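Local coordinates for molybdenum-binding-protein (Azotobacter vinelandii, PDB 1H9M) that binds molybdate in the cytoplasm as a trimer of two-domain subunits and probably serves molybdenum storage and homeostasis, at residues A[39-44]-A[134-139]. Residues are numbered along the deposited sequence; the frame is centred on the assembly and turned at random. Where two conformers were deposited one is given.
Sequences AAVVTL and IKASNV. With MOO (molybdate ion), chain F; MOO (molybdate ion), chain B.
Val41 N donates to Ala136 O at 3.0 Å, joining strand 37-43 of one OB-like TOBE domain, outermost in its sheet within this chain, to the loop that follows strand 129-134 of the second TOBE domain and leads into strand 140-143 of the first sheet. ModG thus illustrates how two domains, each bringing a molybdate ligand, can meet through a single backbone hydrogen bond with small side chains packed around it. The N-H is nearly straight on the oxygen but approaches from above the carbonyl plane, 62° out of it, and Ala40 CA lends a C-H contact to the same oxygen. Ala136 CB rests on Ala39 O at 3.4 Å and meets Val41 CG2, the branch set beside the backbone N by a chi1 of -180°. On the Val139 side, Ala40 CB packs against Val139 CB at 3.7 Å. Each segment also holds an anion: Ala136 N and Lys135 NZ bind one molybdate, to which Arg81 N, Ser79 OG and, from the third subunit, Thr43 OG1 and Ser46 OG add direct bonds. Thr43, N-cap of the following helix, bonds Ser46 N through OG1, which lies 2.7 Å from O4 of the other molybdate.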
loop_
_atom_site.group_PDB
_atom_site.type_symbol
_atom_site.label_atom_id
_atom_site.label_comp_id
_atom_site.label_asym_id
_atom_site.label_seq_id
_atom_site.Cartn_x
_atom_site.Cartn_y
_atom_site.Cartn_z
ATOM N N ALA A 39 5.615 -9.929 -10.401
ATOM C CA ALA A 39 5.145 -8.938 -11.367
ATOM C C ALA A 39 5.029 -7.569 -10.622
ATOM O O ALA A 39 4.550 -7.624 -9.489
ATOM C CB ALA A 39 3.772 -9.364 -11.889
ATOM N N ALA A 40 5.335 -6.521 -11.329
ATOM C CA ALA A 40 5.171 -5.207 -10.754
ATOM C C ALA A 40 4.409 -4.294 -11.678
ATOM O O ALA A 40 4.435 -4.464 -12.889
ATOM C CB ALA A 40 6.475 -4.513 -10.415
ATOM N N VAL A 41 3.591 -3.403 -11.105
ATOM C CA VAL A 41 2.957 -2.354 -11.893
ATOM C C VAL A 41 3.551 -0.998 -11.168
ATOM O O VAL A 41 3.375 -0.704 -10.540
ATOM C CB VAL A 41 1.441 -2.320 -11.686
ATOM C CG1 VAL A 41 0.802 -1.211 -12.539
ATOM C CG2 VAL A 41 0.848 -3.621 -12.309
ATOM N N VAL A 42 4.088 -0.343 -12.481
ATOM C CA VAL A 42 4.687 0.994 -12.164
ATOM C C VAL A 42 4.117 1.983 -13.221
ATOM O O VAL A 42 3.522 1.521 -14.196
ATOM C CB VAL A 42 6.234 0.983 -12.369
ATOM C CG1 VAL A 42 6.772 0.161 -11.207
ATOM C CG2 VAL A 42 6.750 0.470 -13.713
ATOM N N THR A 43 4.276 3.290 -13.032
ATOM C CA THR A 43 3.774 4.194 -14.102
ATOM C C THR A 43 4.582 3.982 -15.381
ATOM O O THR A 43 5.745 3.613 -15.348
ATOM C CB THR A 43 3.877 5.640 -13.725
ATOM O OG1 THR A 43 5.267 6.049 -13.398
ATOM C CG2 THR A 43 3.032 5.909 -12.463
ATOM N N LEU A 44 3.891 4.198 -16.505
ATOM C CA LEU A 44 4.603 4.094 -17.793
ATOM C C LEU A 44 5.752 5.077 -17.910
ATOM O O LEU A 44 6.823 4.770 -18.441
ATOM C CB LEU A 44 3.586 4.375 -18.912
ATOM C CG LEU A 44 4.130 4.265 -20.347
ATOM C CD1 LEU A 44 4.801 2.949 -20.611
ATOM C CD2 LEU A 44 2.955 4.480 -21.329
ATOM N N ILE A 134 2.144 -10.607 -2.361
ATOM C CA ILE A 134 2.369 -9.154 -2.604
ATOM C C ILE A 134 1.668 -8.757 -3.899
ATOM O O ILE A 134 1.741 -9.384 -4.944
ATOM C CB ILE A 134 3.866 -8.894 -2.810
ATOM C CG1 ILE A 134 4.704 -9.496 -1.679
ATOM C CG2 ILE A 134 4.174 -7.391 -2.920
ATOM C CD1 ILE A 134 6.188 -9.540 -1.950
ATOM N N LYS A 135 0.746 -7.766 -3.743
ATOM C CA LYS A 135 0.048 -7.236 -4.916
ATOM C C LYS A 135 1.064 -6.554 -5.802
ATOM O O LYS A 135 1.989 -5.833 -5.408
ATOM C CB LYS A 135 -0.936 -6.167 -4.327
ATOM C CG LYS A 135 -2.066 -5.910 -5.356
ATOM C CD LYS A 135 -3.160 -5.026 -4.748
ATOM C CE LYS A 135 -3.939 -4.397 -5.899
ATOM N NZ LYS A 135 -4.997 -5.264 -6.469
ATOM N N ALA A 136 0.842 -6.693 -7.147
ATOM C CA ALA A 136 1.755 -6.138 -8.134
ATOM C C ALA A 136 1.950 -4.632 -8.026
ATOM O O ALA A 136 3.045 -4.090 -8.281
ATOM C CB ALA A 136 1.394 -6.408 -9.614
ATOM N N SER A 137 0.920 -3.913 -7.581
ATOM C CA SER A 137 1.006 -2.471 -7.446
ATOM C C SER A 137 1.762 -2.025 -6.214
ATOM O O SER A 137 1.928 -0.791 -6.034
ATOM C CB SER A 137 -0.426 -1.885 -7.501
ATOM O OG SER A 137 -1.189 -2.473 -6.471
ATOM N N ASN A 138 2.244 -2.950 -5.399
ATOM C CA ASN A 138 3.006 -2.585 -4.189
ATOM C C ASN A 138 4.498 -2.916 -4.376
ATOM O O ASN A 138 5.177 -3.321 -3.433
ATOM C CB ASN A 138 2.510 -3.373 -2.999
ATOM C CG ASN A 138 1.095 -2.876 -2.631
ATOM O OD1 ASN A 138 0.308 -3.756 -2.257
ATOM N ND2 ASN A 138 0.873 -1.578 -2.780
ATOM N N VAL A 139 4.928 -3.038 -5.644
ATOM C CA VAL A 139 6.348 -3.290 -5.853
ATOM C C VAL A 139 7.057 -2.119 -6.497
ATOM O O VAL A 139 6.638 -1.725 -7.629
ATOM C CB VAL A 139 6.530 -4.533 -6.728
ATOM C CG1 VAL A 139 8.042 -4.864 -6.939
ATOM C CG2 VAL A 139 5.860 -5.776 -6.112
HETATM MO MO MOO F . 5.728 4.181 -9.528
HETATM O O1 MOO F . 5.636 5.586 -8.502
HETATM O O2 MOO F . 6.741 2.846 -8.917
HETATM O O3 MOO F . 4.091 3.425 -9.563
HETATM O O4 MOO F . 6.028 4.545 -11.255
HETATM MO MO MOO B . -2.861 -7.708 -8.572
HETATM O O1 MOO B . -1.269 -8.242 -8.107
HETATM O O2 MOO B . -4.129 -7.891 -7.331
HETATM O O3 MOO B . -2.795 -5.918 -8.781
HETATM O O4 MOO B . -3.387 -8.272 -10.188
#